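Local coordinates for protein laminin subunit ALPHA-1 (Mus musculus, PDB 2JD4) that contributes two metal-binding laminin G-like domains to the basement membrane protein laminin-111 and probably takes part in its attachment to cell surfaces, at residues A[254-259]-A[272-277]; A[231-236]-A[279-284]; A[55-60]-A[159-164]; A[29-34]-A[148-153]; A[94-99]-A[122-127]. The protein carries 4 engineered substitutions. All coordinates share one frame; numbering follows the deposited sequence.

Interaction 1: A[254-259]-A[272-277]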
# COMPACT_ATOMS: atom_id res chain seq x y z
N ASP A 254 -6.20 -26.13 5.63
CA ASP A 254 -5.86 -27.38 4.95
C ASP A 254 -6.09 -27.34 3.45
O ASP A 254 -6.60 -28.30 2.86
CB ASP A 254 -6.64 -28.54 5.57
CG ASP A 254 -6.32 -28.75 7.03
OD1 ASP A 254 -5.12 -28.80 7.38
OD2 ASP A 254 -7.27 -28.86 7.84
N GLY A 255 -5.71 -26.23 2.82
CA GLY A 255 -5.86 -26.12 1.38
C GLY A 255 -7.23 -25.69 0.87
O GLY A 255 -7.41 -25.52 -0.33
N LYS A 256 -8.19 -25.52 1.77
CA LYS A 256 -9.53 -25.10 1.37
C LYS A 256 -9.84 -23.69 1.87
O LYS A 256 -9.28 -23.24 2.86
CB LYS A 256 -10.58 -26.07 1.94
CG LYS A 256 -10.54 -27.45 1.30
CD LYS A 256 -10.72 -28.55 2.34
CE LYS A 256 -12.00 -28.38 3.14
NZ LYS A 256 -12.15 -29.48 4.14
N VAL A 257 -10.73 -23.00 1.17
CA VAL A 257 -11.13 -21.66 1.56
C VAL A 257 -12.51 -21.73 2.21
O VAL A 257 -13.44 -22.33 1.65
CB VAL A 257 -11.17 -20.71 0.35
CG1 VAL A 257 -11.66 -19.33 0.77
CG2 VAL A 257 -9.78 -20.59 -0.27
N LEU A 258 -12.63 -21.13 3.39
CA LEU A 258 -13.88 -21.11 4.13
C LEU A 258 -14.37 -19.69 4.36
O LEU A 258 -13.59 -18.79 4.69
CB LEU A 258 -13.71 -21.79 5.49
CG LEU A 258 -13.04 -23.16 5.52
CD1 LEU A 258 -12.97 -23.66 6.97
CD2 LEU A 258 -13.81 -24.14 4.65
N PHE A 259 -15.67 -19.49 4.16
CA PHE A 259 -16.32 -18.20 4.34
C PHE A 259 -17.43 -18.43 5.37
O PHE A 259 -18.45 -19.03 5.06
CB PHE A 259 -16.90 -17.73 3.00
CG PHE A 259 -17.68 -16.44 3.07
CD1 PHE A 259 -17.31 -15.42 3.94
CD2 PHE A 259 -18.75 -16.22 2.21
CE1 PHE A 259 -17.99 -14.21 3.95
CE2 PHE A 259 -19.44 -15.01 2.21
CZ PHE A 259 -19.06 -14.00 3.08
N TYR A 272 -14.95 -24.07 -0.12
CA TYR A 272 -14.40 -24.31 -1.45
C TYR A 272 -13.19 -25.23 -1.39
O TYR A 272 -12.16 -24.88 -0.80
CB TYR A 272 -13.97 -23.00 -2.13
CG TYR A 272 -13.22 -23.24 -3.43
CD1 TYR A 272 -13.86 -23.78 -4.54
CD2 TYR A 272 -11.85 -22.96 -3.53
CE1 TYR A 272 -13.17 -24.05 -5.72
CE2 TYR A 272 -11.15 -23.22 -4.71
CZ TYR A 272 -11.81 -23.77 -5.80
OH TYR A 272 -11.13 -24.02 -6.96
N GLN A 273 -13.30 -26.41 -2.00
CA GLN A 273 -12.19 -27.35 -2.01
C GLN A 273 -11.76 -27.64 -3.45
O GLN A 273 -12.55 -28.13 -4.25
CB GLN A 273 -12.57 -28.66 -1.32
CG GLN A 273 -11.48 -29.71 -1.37
CD GLN A 273 -11.71 -30.84 -0.39
OE1 GLN A 273 -12.75 -31.50 -0.43
NE2 GLN A 273 -10.75 -31.07 0.49
N PRO A 274 -10.51 -27.31 -3.79
CA PRO A 274 -9.97 -27.54 -5.14
C PRO A 274 -9.69 -29.01 -5.43
O PRO A 274 -9.57 -29.82 -4.51
CB PRO A 274 -8.70 -26.70 -5.14
CG PRO A 274 -8.22 -26.84 -3.73
CD PRO A 274 -9.50 -26.65 -2.93
N ARG A 275 -9.59 -29.35 -6.71
CA ARG A 275 -9.33 -30.73 -7.14
C ARG A 275 -8.08 -31.29 -6.47
O ARG A 275 -8.07 -32.44 -6.02
CB ARG A 275 -9.15 -30.79 -8.66
CG ARG A 275 -10.20 -30.04 -9.46
CD ARG A 275 -10.04 -30.33 -10.95
NE ARG A 275 -10.68 -29.33 -11.80
CZ ARG A 275 -10.24 -28.08 -11.93
NH1 ARG A 275 -9.16 -27.68 -11.27
NH2 ARG A 275 -10.88 -27.23 -12.72
N ALA A 276 -7.03 -30.48 -6.42
CA ALA A 276 -5.78 -30.90 -5.80
C ALA A 276 -5.61 -30.18 -4.47
O ALA A 276 -5.94 -29.00 -4.34
CB ALA A 276 -4.61 -30.58 -6.72
N ALA A 277 -5.09 -30.89 -3.47
CA ALA A 277 -4.87 -30.33 -2.14
C ALA A 277 -3.90 -29.15 -2.14
O ALA A 277 -4.10 -28.17 -1.42
CB ALA A 277 -4.37 -31.41 -1.20
O HOH W 1 -5.25 -25.95 -2.18
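Val-257 and Tyr-272 form an antiparallel hydrogen-bonded pair: Tyr-272 N gives a nearly straight bond of 2.9 Å to Val-257 O (172° at the hydrogen), while Val-257 N returns one of 3.1 Å to Tyr-272 O, which it meets in the carbonyl plane. The side chains of the pair leave on the same face of the sheet, and their CB atoms lie 4.4 Å apart. Both rest on Leu-299 of strand 296-301, so this face looks into the space between the two sheets of the sandwich. One residue along, on the other face, Lys-256 and Gln-273 meet through their aliphatic parts. Lys-256 has CG anti to its carbonyl carbon, and bends at chi2 and chi3 carry the chain across Gln-273, with CG of Lys-256 3.5 Å from Gln-273 CB. The pair lies at the open end of the hairpin of strands 256-262 and 267-272 in the second laminin G domain, a beta-sandwich of the concanavalin type. Beyond the pair the segments part. Pro-274, whose CD lies 3.5 Å from Gly-255 O, packs against the backbone, and a water bridges the two segments, donating to Gly-255 O at 2.9 Å and to Ala-277 O at 2.6 Å. Gly-255 has a backbone shape that a side chain would strain, and one here would run into Ala-277 O.

Interaction 2: A[231-236]-A[279-284]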
# COMPACT_ATOMS: atom_id res chain seq x y z
N THR A 231 2.35 -20.11 -0.26
CA THR A 231 2.99 -21.42 -0.34
C THR A 231 2.77 -22.16 0.98
O THR A 231 3.56 -23.02 1.36
CB THR A 231 4.51 -21.30 -0.59
OG1 THR A 231 5.13 -20.57 0.48
CG2 THR A 231 4.77 -20.60 -1.91
N SER A 232 1.68 -21.80 1.67
CA SER A 232 1.31 -22.41 2.95
C SER A 232 -0.13 -22.92 2.87
O SER A 232 -0.96 -22.35 2.16
CB SER A 232 1.44 -21.40 4.09
OG SER A 232 0.98 -21.95 5.31
N LYS A 233 -0.42 -23.99 3.61
CA LYS A 233 -1.76 -24.58 3.58
C LYS A 233 -2.75 -24.01 4.58
O LYS A 233 -3.95 -24.29 4.49
CB LYS A 233 -1.65 -26.10 3.77
CG LYS A 233 -0.60 -26.75 2.87
CD LYS A 233 -0.59 -28.27 3.02
CE LYS A 233 -1.78 -28.89 2.32
NZ LYS A 233 -1.73 -28.64 0.86
N ASN A 234 -2.28 -23.22 5.54
CA ASN A 234 -3.18 -22.65 6.53
C ASN A 234 -2.90 -21.17 6.79
O ASN A 234 -1.76 -20.76 6.96
CB ASN A 234 -3.08 -23.42 7.86
CG ASN A 234 -3.39 -24.89 7.70
OD1 ASN A 234 -2.49 -25.70 7.47
ND2 ASN A 234 -4.66 -25.24 7.80
N GLY A 235 -3.96 -20.36 6.82
CA GLY A 235 -3.78 -18.95 7.06
C GLY A 235 -5.06 -18.16 7.05
O GLY A 235 -5.89 -18.31 6.14
N VAL A 236 -5.23 -17.31 8.06
CA VAL A 236 -6.40 -16.46 8.16
C VAL A 236 -6.26 -15.32 7.15
O VAL A 236 -5.19 -14.75 7.01
CB VAL A 236 -6.52 -15.85 9.57
CG1 VAL A 236 -7.65 -14.83 9.60
CG2 VAL A 236 -6.76 -16.96 10.61
N ALA A 279 -3.29 -27.25 -4.76
CA ALA A 279 -3.65 -26.32 -5.83
C ALA A 279 -3.52 -24.85 -5.46
O ALA A 279 -2.97 -24.06 -6.23
CB ALA A 279 -5.07 -26.61 -6.30
N LEU A 280 -4.02 -24.47 -4.29
CA LEU A 280 -3.97 -23.08 -3.86
C LEU A 280 -2.64 -22.59 -3.31
O LEU A 280 -2.39 -21.38 -3.26
CB LEU A 280 -5.09 -22.81 -2.84
CG LEU A 280 -6.52 -22.98 -3.36
CD1 LEU A 280 -7.51 -22.63 -2.26
CD2 LEU A 280 -6.75 -22.07 -4.56
N CYS A 281 -1.77 -23.50 -2.88
CA CYS A 281 -0.47 -23.08 -2.35
C CYS A 281 0.62 -23.26 -3.41
O CYS A 281 1.76 -23.60 -3.09
CB CYS A 281 -0.13 -23.86 -1.07
SG CYS A 281 0.15 -25.65 -1.24
N ASP A 282 0.25 -22.99 -4.66
CA ASP A 282 1.18 -23.12 -5.78
C ASP A 282 2.03 -21.87 -6.03
O ASP A 282 2.84 -21.84 -6.95
CB ASP A 282 0.41 -23.51 -7.06
CG ASP A 282 -0.60 -22.45 -7.50
OD1 ASP A 282 -0.89 -21.51 -6.73
OD2 ASP A 282 -1.12 -22.57 -8.63
N GLY A 283 1.84 -20.85 -5.20
CA GLY A 283 2.63 -19.64 -5.36
C GLY A 283 2.15 -18.69 -6.45
O GLY A 283 2.77 -17.66 -6.70
N LYS A 284 1.05 -19.04 -7.10
CA LYS A 284 0.49 -18.20 -8.15
C LYS A 284 -0.71 -17.44 -7.60
O LYS A 284 -1.23 -17.78 -6.54
CB LYS A 284 0.09 -19.07 -9.34
CG LYS A 284 1.26 -19.88 -9.90
CD LYS A 284 0.89 -20.68 -11.15
CE LYS A 284 2.09 -21.50 -11.63
NZ LYS A 284 1.80 -22.36 -12.81
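Cys-281 carries this contact, its side chain pointing at the connection formed by Thr-231, Ser-232 and Lys-233. Its CB lies against the backbone of Ser-232, 3.7 Å from Ser-232 O and 3.9 Å from Ser-232 N. From there SG stands between the backbone N and the carbonyl carbon (chi1 66°), which turns it toward the end of the Lys-233 side chain, and NZ of that lysine comes to 4.1 Å from Cys-281 SG. The sulfur itself is spent in a disulfide with Cys-9. Lys-233 curls at chi3 and chi4 to bring its ammonium group here, a mere approach to the sulfur; its polar partner is Ala-277 O, in a weak hydrogen bond. On the backbone side, Cys-281 O faces Thr-231 CA at 3.7 Å, and the methyl CG2 of Thr-231 touches Gly-283 CA at 4.2 Å. Asp-282 closes the far end as an Asx turn, OD1 taking the N-H of Lys-284 from above its carboxylate plane; His-286 also bonds to that oxygen. The contact thus brings together the connection between strands 222-230 and 235-241 and the loop that leads into strand 286-293, and the disulfide ties to this junction the N-terminal chain that precedes strand 22-23.

Interaction 3: A[55-60]-A[159-164]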
# COMPACT_ATOMS: atom_id res chain seq x y z
N ALA A 55 2.27 1.58 -7.40
CA ALA A 55 1.23 2.44 -6.84
C ALA A 55 0.60 3.46 -7.79
O ALA A 55 1.16 3.81 -8.82
CB ALA A 55 1.78 3.16 -5.61
N SER A 56 -0.57 3.95 -7.42
CA SER A 56 -1.24 4.93 -8.25
C SER A 56 -1.05 6.35 -7.71
O SER A 56 -1.14 7.31 -8.47
CB SER A 56 -2.73 4.61 -8.37
OG SER A 56 -3.40 4.85 -7.14
N SER A 57 -0.78 6.48 -6.41
CA SER A 57 -0.62 7.82 -5.84
C SER A 57 0.32 7.89 -4.63
O SER A 57 0.51 6.90 -3.92
CB SER A 57 -1.98 8.37 -5.41
OG SER A 57 -2.48 7.65 -4.29
N GLY A 58 0.86 9.09 -4.40
CA GLY A 58 1.76 9.30 -3.27
C GLY A 58 2.69 10.49 -3.42
O GLY A 58 2.98 10.93 -4.53
N LEU A 59 3.17 11.01 -2.28
CA LEU A 59 4.10 12.14 -2.28
C LEU A 59 5.53 11.61 -2.37
O LEU A 59 5.92 10.75 -1.58
CB LEU A 59 3.90 12.98 -1.00
CG LEU A 59 4.75 14.25 -0.85
CD1 LEU A 59 4.03 15.27 0.02
CD2 LEU A 59 6.11 13.89 -0.25
N ILE A 60 6.31 12.13 -3.32
CA ILE A 60 7.69 11.67 -3.51
C ILE A 60 8.70 12.57 -2.78
O ILE A 60 9.62 12.06 -2.13
CB ILE A 60 8.00 11.56 -5.01
CG1 ILE A 60 7.01 10.59 -5.66
CG2 ILE A 60 9.45 11.11 -5.20
CD1 ILE A 60 7.02 10.57 -7.20
N GLY A 159 -2.77 19.89 -2.11
CA GLY A 159 -3.81 18.91 -2.33
C GLY A 159 -3.95 17.82 -1.28
O GLY A 159 -3.45 17.95 -0.16
N THR A 160 -4.64 16.75 -1.64
CA THR A 160 -4.87 15.64 -0.73
C THR A 160 -3.81 14.54 -0.81
O THR A 160 -3.80 13.65 0.04
CB THR A 160 -6.23 14.97 -0.98
OG1 THR A 160 -6.27 14.47 -2.32
CG2 THR A 160 -7.37 15.97 -0.79
N ILE A 161 -2.95 14.59 -1.83
CA ILE A 161 -1.92 13.56 -1.98
C ILE A 161 -0.72 13.86 -1.08
O ILE A 161 0.35 14.24 -1.55
CB ILE A 161 -1.44 13.43 -3.45
CG1 ILE A 161 -2.63 13.20 -4.38
CG2 ILE A 161 -0.47 12.24 -3.59
CD1 ILE A 161 -3.44 11.97 -4.06
N THR A 162 -0.92 13.69 0.22
CA THR A 162 0.13 13.95 1.19
C THR A 162 0.58 12.69 1.92
O THR A 162 1.41 12.76 2.83
CB THR A 162 -0.32 15.00 2.22
OG1 THR A 162 -1.55 14.59 2.82
CG2 THR A 162 -0.52 16.36 1.54
N HIS A 163 0.03 11.53 1.53
CA HIS A 163 0.43 10.26 2.15
C HIS A 163 1.72 9.76 1.50
O HIS A 163 2.08 10.20 0.41
CB HIS A 163 -0.67 9.19 2.02
CG HIS A 163 -1.16 8.99 0.62
ND1 HIS A 163 -2.06 9.84 0.01
CD2 HIS A 163 -0.87 8.04 -0.30
CE1 HIS A 163 -2.30 9.43 -1.22
NE2 HIS A 163 -1.59 8.33 -1.43
N SER A 164 2.40 8.84 2.16
CA SER A 164 3.65 8.27 1.66
C SER A 164 3.49 7.41 0.40
O SER A 164 2.59 6.58 0.31
CB SER A 164 4.31 7.44 2.76
OG SER A 164 5.48 6.82 2.29
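Ser-57 meets the imidazole of His-163 edge-on, its OG lying near the ring plane at 3.1 Å from NE2 in a hydrogen bond that either partner could donate. With CG of His-163 set between its backbone N and carbonyl carbon (chi1 52°), the ring reaches back over the start of the strand instead of projecting beyond its own loop. The two segments run steeply across each other, their touching parts 75° apart, and the backbone makes a single bridge: Leu-59 N bonds to His-163 O at 3.0 Å, nearly along the C=O axis. Ile-161, the centre of an inverse gamma turn, packs against the strand backbone beside these two bonds. Its CG2 lies 3.5 Å from Gly-58 N, while CD1 reaches on to Ser-57 CB at 4.1 Å, so the branched side chain lies alongside the strand and is joined to it by packing alone. Leu-59 points toward the loop, with CB 3.8 Å from Ile-161 O, a carbonyl that accepts a bond from Gln-75. Gly-58, having no side chain, lets the loop backbone at Ser-164 draw close. The loop 159-164 therefore lies across the beginning of strand 58-64, which runs in its sheet between strands 71-77 and 143-146, just before the chain enters strand 167-174 of the facing sheet of the sandwich.

Interaction 4: A[29-34]-A[148-153]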
# COMPACT_ATOMS: atom_id res chain seq x y z
N ASN A 29 2.86 7.51 6.78
CA ASN A 29 3.89 8.51 7.11
C ASN A 29 5.34 8.04 7.04
O ASN A 29 6.21 8.56 7.73
CB ASN A 29 3.61 9.12 8.48
CG ASN A 29 2.32 9.92 8.50
OD1 ASN A 29 2.23 11.02 7.94
ND2 ASN A 29 1.30 9.36 9.13
N SER A 30 5.61 7.05 6.19
CA SER A 30 6.98 6.58 6.03
C SER A 30 7.73 7.72 5.33
O SER A 30 7.24 8.26 4.34
CB SER A 30 7.03 5.34 5.14
OG SER A 30 6.22 4.30 5.66
N HIS A 31 8.91 8.07 5.83
CA HIS A 31 9.67 9.15 5.20
C HIS A 31 11.09 9.28 5.76
O HIS A 31 11.43 8.65 6.76
CB HIS A 31 8.97 10.49 5.43
CG HIS A 31 9.07 10.98 6.85
ND1 HIS A 31 8.36 10.41 7.88
CD2 HIS A 31 9.89 11.90 7.41
CE1 HIS A 31 8.75 10.95 9.03
NE2 HIS A 31 9.68 11.86 8.77
N LEU A 32 11.89 10.10 5.09
CA LEU A 32 13.25 10.42 5.50
C LEU A 32 13.30 11.95 5.46
O LEU A 32 12.74 12.57 4.55
CB LEU A 32 14.30 9.88 4.52
CG LEU A 32 14.55 8.38 4.36
CD1 LEU A 32 15.67 8.18 3.34
CD2 LEU A 32 14.94 7.78 5.70
N VAL A 33 13.95 12.56 6.44
CA VAL A 33 14.12 14.01 6.46
C VAL A 33 15.61 14.20 6.22
O VAL A 33 16.43 13.82 7.05
CB VAL A 33 13.72 14.62 7.82
CG1 VAL A 33 14.00 16.12 7.81
CG2 VAL A 33 12.24 14.35 8.08
N LEU A 34 15.94 14.75 5.06
CA LEU A 34 17.33 14.95 4.67
C LEU A 34 17.78 16.40 4.71
O LEU A 34 17.06 17.31 4.28
CB LEU A 34 17.55 14.39 3.26
CG LEU A 34 17.11 12.95 3.00
CD1 LEU A 34 17.39 12.59 1.55
CD2 LEU A 34 17.85 12.00 3.93
N GLY A 148 7.55 10.84 1.84
CA GLY A 148 6.38 11.09 2.66
C GLY A 148 6.64 12.22 3.63
O GLY A 148 7.66 12.90 3.53
N LEU A 149 5.73 12.42 4.59
CA LEU A 149 5.87 13.48 5.58
C LEU A 149 5.69 12.93 7.00
O LEU A 149 5.09 11.87 7.20
CB LEU A 149 4.81 14.58 5.34
CG LEU A 149 4.78 15.25 3.97
CD1 LEU A 149 3.47 16.06 3.84
CD2 LEU A 149 6.00 16.15 3.80
N PRO A 150 6.21 13.66 8.01
CA PRO A 150 6.09 13.24 9.41
C PRO A 150 4.61 13.27 9.80
O PRO A 150 3.83 14.05 9.24
CB PRO A 150 6.90 14.30 10.16
CG PRO A 150 7.85 14.84 9.12
CD PRO A 150 7.01 14.89 7.89
N SER A 151 4.24 12.44 10.76
CA SER A 151 2.85 12.36 11.22
C SER A 151 2.34 13.69 11.81
O SER A 151 1.17 14.03 11.68
CB SER A 151 2.73 11.26 12.27
OG SER A 151 1.38 11.09 12.67
N HIS A 152 3.23 14.43 12.45
CA HIS A 152 2.85 15.69 13.08
C HIS A 152 2.73 16.88 12.12
O HIS A 152 2.17 17.91 12.48
CB HIS A 152 3.85 16.04 14.18
CG HIS A 152 5.26 16.22 13.69
ND1 HIS A 152 5.63 17.25 12.85
CD2 HIS A 152 6.38 15.50 13.93
CE1 HIS A 152 6.92 17.16 12.59
NE2 HIS A 152 7.40 16.11 13.23
N TYR A 153 3.25 16.73 10.90
CA TYR A 153 3.23 17.81 9.92
C TYR A 153 1.89 17.96 9.19
O TYR A 153 1.24 16.97 8.86
CB TYR A 153 4.35 17.59 8.89
CG TYR A 153 4.73 18.81 8.09
CD1 TYR A 153 5.46 19.84 8.67
CD2 TYR A 153 4.34 18.95 6.76
CE1 TYR A 153 5.81 20.98 7.95
CE2 TYR A 153 4.67 20.08 6.03
CZ TYR A 153 5.41 21.09 6.62
OH TYR A 153 5.74 22.21 5.90
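His-31 lays one face of its ring over the peptide leading into Pro-150, and here the contact is tight. The proline CD stands 4.2 Å from the centroid of the His-31 ring and 16° off its normal, a CH-pi arrangement in which the two side chains cross at about a right angle. The ring's rotation is set from its own segment: ND1 donates to Asn-29 O at 2.8 Å, in the ring plane and almost straight (171°). Backbone atoms pack here too. Gly-148 CA makes a C-H...O contact of 3.4 Å with Ser-30 O, leaving no room for a side chain, and Gly-148 O, 3.3 Å from His-31 CB, is buried without a hydrogen-bonding partner. Shortening His-31 to alanine removes the ring, which would probably deprive Pro-150 of its CH-pi partner and Asn-29 O of its imidazole donor. The outer side is looser: the Asn-29 side chain lies beside the peptide just before a type I turn from Pro-150 to Tyr-153, CB 3.4 Å from Leu-149 O, and CB of the exposed Ser-151 lies 4.0 Å from Asn-29 CG. Strand 31-35 runs between strands 143-146 and 186-188, and the loop 148-153, continuing from strand 143-146, turns aside past His-31, with Tyr-145 packed against Pro-150.

Interaction 5: A[94-99]-A[122-127]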
# COMPACT_ATOMS: atom_id res chain seq x y z
N VAL A 94 3.61 21.55 -13.54
CA VAL A 94 4.05 20.82 -14.73
C VAL A 94 3.63 19.36 -14.58
O VAL A 94 3.70 18.80 -13.48
CB VAL A 94 5.59 20.83 -14.89
CG1 VAL A 94 5.96 20.42 -16.30
CG2 VAL A 94 6.14 22.20 -14.55
N SER A 95 3.20 18.74 -15.68
CA SER A 95 2.78 17.35 -15.66
C SER A 95 3.54 16.59 -16.75
O SER A 95 4.05 17.19 -17.69
CB SER A 95 1.28 17.22 -15.91
OG SER A 95 0.53 17.81 -14.85
N HIS A 96 3.62 15.27 -16.60
CA HIS A 96 4.30 14.44 -17.58
C HIS A 96 3.39 13.25 -17.89
O HIS A 96 2.77 12.69 -16.98
CB HIS A 96 5.64 13.96 -17.03
CG HIS A 96 6.53 13.36 -18.06
ND1 HIS A 96 7.67 13.99 -18.53
CD2 HIS A 96 6.46 12.18 -18.72
CE1 HIS A 96 8.25 13.22 -19.43
NE2 HIS A 96 7.54 12.12 -19.57
N PRO A 97 3.28 12.87 -19.17
CA PRO A 97 2.45 11.75 -19.63
C PRO A 97 2.88 10.33 -19.25
O PRO A 97 2.05 9.44 -19.15
CB PRO A 97 2.44 11.95 -21.14
CG PRO A 97 3.81 12.48 -21.40
CD PRO A 97 3.95 13.52 -20.31
N ALA A 98 4.18 10.12 -19.05
CA ALA A 98 4.69 8.80 -18.72
C ALA A 98 3.93 8.09 -17.60
O ALA A 98 3.63 8.68 -16.56
CB ALA A 98 6.17 8.89 -18.35
N LEU A 99 3.62 6.82 -17.83
CA LEU A 99 2.93 6.00 -16.84
C LEU A 99 4.07 5.31 -16.08
O LEU A 99 4.86 4.56 -16.67
CB LEU A 99 2.04 4.96 -17.54
CG LEU A 99 1.00 4.24 -16.69
CD1 LEU A 99 -0.01 5.24 -16.15
CD2 LEU A 99 0.29 3.19 -17.54
N ASP A 122 12.89 9.16 -17.81
CA ASP A 122 13.64 8.27 -18.68
C ASP A 122 14.17 9.00 -19.92
O ASP A 122 14.12 8.47 -21.02
CB ASP A 122 12.78 7.07 -19.11
CG ASP A 122 12.35 6.21 -17.93
OD1 ASP A 122 13.15 6.05 -16.99
OD2 ASP A 122 11.22 5.67 -17.96
N GLY A 123 14.65 10.22 -19.73
CA GLY A 123 15.20 10.99 -20.84
C GLY A 123 14.23 11.77 -21.71
O GLY A 123 14.66 12.64 -22.48
N GLN A 124 12.94 11.48 -21.61
CA GLN A 124 11.94 12.19 -22.41
C GLN A 124 11.56 13.47 -21.67
O GLN A 124 10.93 13.43 -20.62
CB GLN A 124 10.70 11.30 -22.65
CG GLN A 124 9.91 10.95 -21.39
CD GLN A 124 8.91 9.82 -21.60
OE1 GLN A 124 7.99 9.92 -22.43
NE2 GLN A 124 9.07 8.74 -20.84
N GLU A 125 11.97 14.61 -22.23
CA GLU A 125 11.71 15.91 -21.63
C GLU A 125 10.36 16.49 -22.06
O GLU A 125 9.99 16.41 -23.23
CB GLU A 125 12.84 16.88 -21.99
CG GLU A 125 12.87 18.17 -21.19
CD GLU A 125 14.07 19.06 -21.53
OE1 GLU A 125 15.22 18.60 -21.40
OE2 GLU A 125 13.85 20.22 -21.93
N SER A 126 9.63 17.06 -21.11
CA SER A 126 8.33 17.66 -21.39
C SER A 126 8.53 19.12 -21.79
O SER A 126 9.56 19.71 -21.50
CB SER A 126 7.45 17.62 -20.14
OG SER A 126 7.90 18.57 -19.19
N PRO A 127 7.53 19.72 -22.46
CA PRO A 127 7.70 21.12 -22.85
C PRO A 127 7.80 21.98 -21.59
O PRO A 127 7.29 21.59 -20.53
CB PRO A 127 6.44 21.40 -23.66
CG PRO A 127 6.19 20.08 -24.33
CD PRO A 127 6.40 19.11 -23.18
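Packing, with no hydrogen bond made as modelled, joins His-96, at the end of the edge strand 91-95, to Gln-124 and Ser-126 of strand 124-130, a strand of the opposite sheet. The imidazole is the main piece. With CG anti to the backbone N (chi1 -168°), it extends across to the other segment and brings CE1 edge-on to Gln-124 O, near the ring plane, at 2.9 Å, an approach so short that the ring's orientation is doubtful. Beside that point NE2 of His-96 abuts CG of Gln-124 at 3.2 Å, and the ring and amide planes stand 89° apart. Gln-124 carries its amide past the ring toward Ala-98, whose CB is 3.8 Å from Gln-124 NE2; that nitrogen bonds to Val-121 O at the end of strand 116-121. In the two-sheet sandwich of a laminin G domain, this is a place where the outer strand of one layer meets the margin of the other, and here the His-96 ring spans the distance between them. Ser-126 CB lies obliquely to the ring, 4.0 Å from His-96 ND1, and Ser-126 OG, bonded to Met-119 N, is 3.9 Å from Val-94 CG1. Were His-96 reduced to alanine, Gln-124 CG and Ser-126 CB would probably lose the ring they pack against, and a gap would open between the segments. In the ring as placed, both nitrogens are buried and lack a hydrogen-bonding partner.

The five contacts fall into two groups about 33 to 47 Å apart between centres, interactions 1 and 2 in the second laminin G domain and 3 to 5 in the first. Interaction 1 touches 2, Gly-255 N probably bonding to Lys-233 O, and 3 touches 4, Ser-164 OG probably bonding to Ser-30 O, whereas 5 stands apart, though it reaches the same sheet as 3 and 4. Interaction 4 is the buried one and rests on ring and glycine packing; interaction 2 is a surface contact of loose packing, one side of which is tied by a disulfide to the N-terminal chain. The partly buried contacts differ in kind: one antiparallel pair in 1, a lone bridge plus a histidine-serine bond in 3, and packing in 5.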